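PDB 2OU3: tellurite resistance protein of COG3793 from Nostoc punctiforme, which is a TerB-family protein that binds zinc and probably takes part in resistance to tellurite. Local coordinates for residues G56-A59 and S60-V63; A145-Q148 and K149-L153. All coordinates share one frame; numbering follows the deposited sequence.

Contact 1: G56-A59 and S60-V63. With I3A (1H-indole-3-carbaldehyde), chain E.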
ATOM      1  N   GLY A  56       9.225   2.015   8.353  1.00 13.94           N
ATOM      2  CA  GLY A  56       8.361   2.842   7.504  1.00 13.36           C
ATOM      3  C   GLY A  56       7.066   2.110   7.153  1.00 12.51           C
ATOM      4  O   GLY A  56       5.980   2.696   7.140  1.00 14.87           O
ATOM      5  N   PHE A  57       7.181   0.818   6.875  1.00 12.75           N
ATOM      6  CA  PHE A  57       6.034  -0.025   6.559  1.00 13.78           C
ATOM      7  C   PHE A  57       5.125  -0.048   7.781  1.00 14.98           C
ATOM      8  O   PHE A  57       3.952   0.246   7.681  1.00 13.83           O
ATOM      9  CB  PHE A  57       6.562  -1.406   6.181  1.00 14.47           C
ATOM     10  CG  PHE A  57       5.522  -2.408   5.811  1.00 14.65           C
ATOM     11  CD1 PHE A  57       4.401  -2.059   5.073  1.00 18.77           C
ATOM     12  CD2 PHE A  57       5.735  -3.744   6.147  1.00 16.88           C
ATOM     13  CE1 PHE A  57       3.471  -3.019   4.706  1.00 19.54           C
ATOM     14  CE2 PHE A  57       4.793  -4.713   5.791  1.00 22.04           C
ATOM     15  CZ  PHE A  57       3.681  -4.352   5.084  1.00 17.24           C
ATOM     16  N   CYS A  58       5.715  -0.243   8.966  1.00 13.98           N
ATOM     17  CA  CYS A  58       4.944  -0.306  10.190  1.00 14.93           C
ATOM     18  C   CYS A  58       4.284   1.045  10.491  1.00 16.07           C
ATOM     19  O   CYS A  58       3.091   1.120  10.796  1.00 13.30           O
ATOM     20  CB  CYS A  58       5.817  -0.786  11.355  1.00 16.62           C
ATOM     21  SG  CYS A  58       4.945  -0.911  12.936  1.00 18.09           S
ATOM     22  N   ALA A  59       5.037   2.130  10.341  1.00 14.00           N
ATOM     23  CA  ALA A  59       4.493   3.479  10.593  1.00 15.46           C
ATOM     24  C   ALA A  59       3.304   3.797   9.707  1.00 16.20           C
ATOM     25  O   ALA A  59       2.367   4.482  10.166  1.00 16.63           O
ATOM     26  CB  ALA A  59       5.573   4.548  10.410  1.00 15.50           C
ATOM     27  N   SER A  60       3.337   3.317   8.454  1.00 18.05           N
ATOM     28  CA  SER A  60       2.285   3.620   7.495  1.00 18.80           C
ATOM     29  C   SER A  60       0.952   3.130   7.980  1.00 17.68           C
ATOM     30  O   SER A  60      -0.048   3.660   7.545  1.00 18.24           O
ATOM     31  CB  SER A  60       2.561   3.031   6.110  1.00 19.29           C
ATOM     32  OG  SER A  60       2.360   1.644   6.090  1.00 17.89           O
ATOM     33  N   TRP A  61       0.900   2.093   8.822  1.00 16.01           N
ATOM     34  CA  TRP A  61      -0.403   1.575   9.297  1.00 16.85           C
ATOM     35  C   TRP A  61      -1.053   2.490  10.326  1.00 18.00           C
ATOM     36  O   TRP A  61      -2.177   2.245  10.765  1.00 18.43           O
ATOM     37  CB  TRP A  61      -0.320   0.196   9.940  1.00 17.36           C
ATOM     38  CG  TRP A  61       0.568  -0.752   9.208  1.00 15.77           C
ATOM     39  CD1 TRP A  61       0.799  -0.773   7.873  1.00 16.91           C
ATOM     40  CD2 TRP A  61       1.356  -1.803   9.774  1.00 12.24           C
ATOM     41  NE1 TRP A  61       1.692  -1.771   7.567  1.00 14.81           N
ATOM     42  CE2 TRP A  61       2.035  -2.428   8.716  1.00 15.75           C
ATOM     43  CE3 TRP A  61       1.539  -2.295  11.078  1.00 15.14           C
ATOM     44  CZ2 TRP A  61       2.909  -3.499   8.920  1.00 14.57           C
ATOM     45  CZ3 TRP A  61       2.396  -3.342  11.273  1.00 15.62           C
ATOM     46  CH2 TRP A  61       3.076  -3.936  10.201  1.00 16.83           C
ATOM     47  N   GLY A  62      -0.346   3.513  10.744  1.00 15.04           N
ATOM     48  CA  GLY A  62      -0.875   4.475  11.729  1.00 17.04           C
ATOM     49  C   GLY A  62      -0.801   4.011  13.174  1.00 16.85           C
ATOM     50  O   GLY A  62      -1.521   4.530  14.053  1.00 16.18           O
ATOM     51  N   VAL A  63       0.085   3.049  13.440  1.00 16.09           N
ATOM     52  CA  VAL A  63       0.379   2.605  14.824  1.00 13.53           C
ATOM     53  C   VAL A  63       0.737   3.777  15.751  1.00 16.90           C
ATOM     54  O   VAL A  63       1.221   4.823  15.304  1.00 14.93           O
ATOM     55  CB  VAL A  63       1.496   1.541  14.905  1.00 15.18           C
ATOM     56  CG1 VAL A  63       1.088   0.307  14.163  1.00 16.01           C
ATOM     57  CG2 VAL A  63       2.891   2.084  14.435  1.00 12.96           C
TER
HETATM   58  O   I3A E 163      -0.275  -5.297  12.606  1.00 14.37           O
HETATM   59  C3' I3A E 163      -0.031  -5.622  11.446  1.00 13.87           C
HETATM   60  C3  I3A E 163      -0.195  -7.051  11.086  1.00  7.99           C
HETATM   61  C2  I3A E 163      -0.023  -7.546   9.821  1.00  8.30           C
HETATM   62  N   I3A E 163      -0.284  -8.897   9.866  1.00 11.03           N
HETATM   63  C8  I3A E 163      -0.617  -9.295  11.111  1.00 11.37           C
HETATM   64  C9  I3A E 163      -0.591  -8.126  12.001  1.00 10.31           C
HETATM   65  C4  I3A E 163      -0.937  -8.238  13.357  1.00 11.96           C
HETATM   66  C5  I3A E 163      -1.261  -9.481  13.848  1.00 11.86           C
HETATM   67  C6  I3A E 163      -1.299 -10.612  13.017  1.00 12.27           C
HETATM   68  C7  I3A E 163      -0.984 -10.503  11.671  1.00 11.93           C
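Phe57 and Trp61 make a T-shaped pair where helix 48-60 ends: the NE1-CZ2 edge of the indole points at the face of the phenyl ring, with CZ2 over its centre, the planes 80° apart and the centroids of the phenyl and the five-membered ring 5.0 Å apart. One face of the indole lies against the backbone, with Cys58 CA 3.8 Å from the centroid of its six-membered ring and almost on the ring normal, a close CH-pi contact. Trp61 CG stands anti to its own carbonyl carbon (chi1 -42°), which folds the ring back over the last turn. Cys58 SG touches Trp61 CZ3 obliquely and Val63 CG2, both at 3.9 Å. On the same indole face as Cys58 CA lies Phe57 O, which takes a short 2.6 Å bond from Ser60 OG and a weak one from Ser60 N. Looser and partly exposed, the Ala59-Gly62 side is tied by Gly62 N to Ala59 O at 2.9 Å. On the indole's opposite face, the ligand's carbaldehyde carbon C3' sits 3.3 Å from Trp61 CZ3. The arrangement is a helix C-terminus left through a positive-phi glycine, the tryptophan before it walling the indole-carbaldehyde pocket.

Contact 2: A145-Q148 and K149-L153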
ATOM      1  N   ALA A 145       8.083  -6.567  -9.316  1.00 14.60           N
ATOM      2  CA  ALA A 145       8.081  -6.319 -10.763  1.00 15.70           C
ATOM      3  C   ALA A 145       6.863  -5.524 -11.256  1.00 15.19           C
ATOM      4  O   ALA A 145       6.974  -4.645 -12.108  1.00 15.86           O
ATOM      5  CB  ALA A 145       8.192  -7.659 -11.511  1.00 16.96           C
ATOM      6  N   LEU A 146       5.701  -5.846 -10.727  1.00 17.21           N
ATOM      7  CA  LEU A 146       4.464  -5.185 -11.110  1.00 18.57           C
ATOM      8  C   LEU A 146       4.438  -3.739 -10.607  1.00 17.37           C
ATOM      9  O   LEU A 146       3.916  -2.847 -11.276  1.00 18.14           O
ATOM     10  CB  LEU A 146       3.263  -5.982 -10.582  1.00 19.99           C
ATOM     11  CG  LEU A 146       1.878  -5.547 -11.083  1.00 21.95           C
ATOM     12  CD1 LEU A 146       1.775  -5.510 -12.613  1.00 24.32           C
ATOM     13  CD2 LEU A 146       0.793  -6.457 -10.467  1.00 22.56           C
ATOM     14  N   ARG A 147       5.003  -3.503  -9.427  1.00 16.30           N
ATOM     15  CA  ARG A 147       5.121  -2.141  -8.907  1.00 17.43           C
ATOM     16  C   ARG A 147       6.016  -1.307  -9.796  1.00 17.63           C
ATOM     17  O   ARG A 147       5.692  -0.166 -10.100  1.00 13.98           O
ATOM     18  CB  ARG A 147       5.602  -2.142  -7.449  1.00 17.99           C
ATOM     19  CG  ARG A 147       5.964  -0.774  -6.897  1.00 17.89           C
ATOM     20  CD  ARG A 147       6.198  -0.761  -5.403  1.00 20.44           C
ATOM     21  NE  ARG A 147       6.611   0.578  -4.998  1.00 14.55           N
ATOM     22  CZ  ARG A 147       7.836   1.046  -5.188  1.00 20.70           C
ATOM     23  NH1 ARG A 147       8.770   0.272  -5.723  1.00 14.71           N
ATOM     24  NH2 ARG A 147       8.141   2.278  -4.833  1.00 16.55           N
ATOM     25  N   GLN A 148       7.142  -1.865 -10.221  1.00 14.73           N
ATOM     26  CA  GLN A 148       8.041  -1.179 -11.133  1.00 16.43           C
ATOM     27  C   GLN A 148       7.358  -0.830 -12.460  1.00 17.40           C
ATOM     28  O   GLN A 148       7.536   0.281 -12.993  1.00 15.87           O
ATOM     29  CB  GLN A 148       9.260  -2.044 -11.416  1.00 18.50           C
ATOM     30  CG  GLN A 148      10.239  -2.133 -10.276  1.00 25.31           C
ATOM     31  CD  GLN A 148      10.693  -0.767  -9.818  1.00 33.58           C
ATOM     32  OE1 GLN A 148      11.079   0.096 -10.642  1.00 26.02           O
ATOM     33  NE2 GLN A 148      10.603  -0.530  -8.508  1.00 29.16           N
ATOM     34  N   LYS A 149       6.589  -1.788 -12.979  1.00 17.16           N
ATOM     35  CA  LYS A 149       5.790  -1.594 -14.186  1.00 18.11           C
ATOM     36  C   LYS A 149       4.783  -0.459 -14.011  1.00 15.42           C
ATOM     37  O   LYS A 149       4.683   0.385 -14.886  1.00 15.28           O
ATOM     38  CB  LYS A 149       5.059  -2.884 -14.559  1.00 21.44           C
ATOM     39  CG  LYS A 149       4.199  -2.758 -15.809  1.00 30.63           C
ATOM     40  CD  LYS A 149       4.099  -4.096 -16.535  1.00 37.82           C
ATOM     41  CE  LYS A 149       3.310  -3.978 -17.834  1.00 46.69           C
ATOM     42  NZ  LYS A 149       3.001  -5.332 -18.394  1.00 49.67           N
ATOM     43  N   ARG A 150       4.071  -0.445 -12.882  1.00 15.79           N
ATOM     44  CA  ARG A 150       3.146   0.638 -12.532  0.50 17.28           C
ATOM     45  C   ARG A 150       3.870   1.984 -12.617  1.00 16.35           C
ATOM     46  O   ARG A 150       3.449   2.895 -13.341  1.00 17.26           O
ATOM     47  CB  ARG A 150       2.588   0.406 -11.110  0.50 18.56           C
ATOM     48  CG  ARG A 150       1.369   1.278 -10.690  0.50 19.76           C
ATOM     49  CD  ARG A 150       1.387   1.601  -9.171  0.50 20.97           C
ATOM     50  NE  ARG A 150       0.128   1.366  -8.443  0.50 26.15           N
ATOM     51  CZ  ARG A 150      -0.638   2.284  -7.845  0.50 23.62           C
ATOM     52  NH1 ARG A 150      -0.351   3.594  -7.864  0.50 19.29           N
ATOM     53  NH2 ARG A 150      -1.737   1.879  -7.209  0.50 25.32           N
ATOM     54  N   LEU A 151       4.953   2.100 -11.870  1.00 12.88           N
ATOM     55  CA  LEU A 151       5.633   3.408 -11.731  1.00 15.15           C
ATOM     56  C   LEU A 151       6.129   3.898 -13.081  1.00 16.84           C
ATOM     57  O   LEU A 151       6.022   5.082 -13.377  1.00 18.83           O
ATOM     58  CB  LEU A 151       6.796   3.319 -10.752  1.00 16.11           C
ATOM     59  CG  LEU A 151       6.343   2.968  -9.312  1.00 19.44           C
ATOM     60  CD1 LEU A 151       7.531   3.021  -8.354  1.00 21.95           C
ATOM     61  CD2 LEU A 151       5.205   3.883  -8.881  1.00 20.97           C
ATOM     62  N   ASN A 152       6.672   2.989 -13.883  1.00 18.00           N
ATOM     63  CA  ASN A 152       7.192   3.357 -15.218  1.00 19.03           C
ATOM     64  C   ASN A 152       6.097   3.743 -16.213  1.00 18.82           C
ATOM     65  O   ASN A 152       6.326   4.581 -17.090  1.00 17.59           O
ATOM     66  CB  ASN A 152       8.071   2.243 -15.802  1.00 18.86           C
ATOM     67  CG  ASN A 152       9.328   2.012 -15.005  1.00 30.04           C
ATOM     68  OD1 ASN A 152       9.854   2.932 -14.361  1.00 38.81           O
ATOM     69  ND2 ASN A 152       9.831   0.775 -15.042  1.00 38.77           N
ATOM     70  N   LEU A 153       4.919   3.147 -16.062  1.00 17.37           N
ATOM     71  CA  LEU A 153       3.749   3.509 -16.860  1.00 16.39           C
ATOM     72  C   LEU A 153       3.174   4.878 -16.420  1.00 16.69           C
ATOM     73  O   LEU A 153       2.819   5.717 -17.264  1.00 17.29           O
ATOM     74  CB  LEU A 153       2.702   2.394 -16.760  1.00 18.12           C
ATOM     75  CG  LEU A 153       1.469   2.451 -17.664  1.00 20.57           C
ATOM     76  CD1 LEU A 153       1.883   2.454 -19.111  1.00 15.81           C
ATOM     77  CD2 LEU A 153       0.507   1.299 -17.363  1.00 19.18           C
TER
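Arg147 and Leu151 meet one turn apart on a regular alpha-helix, whose i to i+4 bonds run from Lys149 N to Ala145 O, Arg150 N to Leu146 O, Leu151 N to Arg147 O and Asn152 N to Gln148 O, all 2.9 to 3.0 Å long. Leu151 CD1 lies over one face of the Arg147 guanidinium, toward its rim, 3.6 Å from Arg147 NH2 and 3.7 Å from Arg147 CZ. The arginine reaches this spot with its chain extended from CG to NE and then a turn at the last torsion (chi4 -77°), which swings the flat group over the methyl. Leu151 CG also rests 3.3 Å from Arg147 O, so this leucine packs on both the backbone and the tip of the same residue. These residues belong to the long C-terminal helix 130-154, which here lies against the second subunit of the dimer. There Arg147 NE and NH2 bond to the backbone oxygens of Trp16 and Asn15 of the second subunit, fixing the guanidinium that Leu151 covers, while Phe18 of that subunit packs on Leu151. Arg150 CB sits 3.3 Å from Arg147 O, but in one of two conformers its chain leads away to a less certain salt bridge from NE to Glu143 of the second subunit. On the exposed side, the Asn152 amide lies beside Gln148 O without hydrogen-bonding to it; that oxygen accepts Asn152 N instead.

Overall arrangement
Contact 1 is largely buried, at the junction of helix 48-60 with the loop before helix 65-73; contact 2 is a surface contact far out on helix 130-154. Their centres lie 23 Å apart and their nearest atoms about 11 Å, without touching. Residues 56-63 end a helix and join aromatic rings, a sulfur and a ligand, whereas 145-153 continue one and combine repeating backbone bonds with charged side chains. Both meet the second subunit, but differently: Trp12 of that subunit packs on Phe57 and Ser60 in contact 1, while contact 2 adds hydrogen bonds and, in one conformer of Arg150, a salt bridge to packing between the subunits.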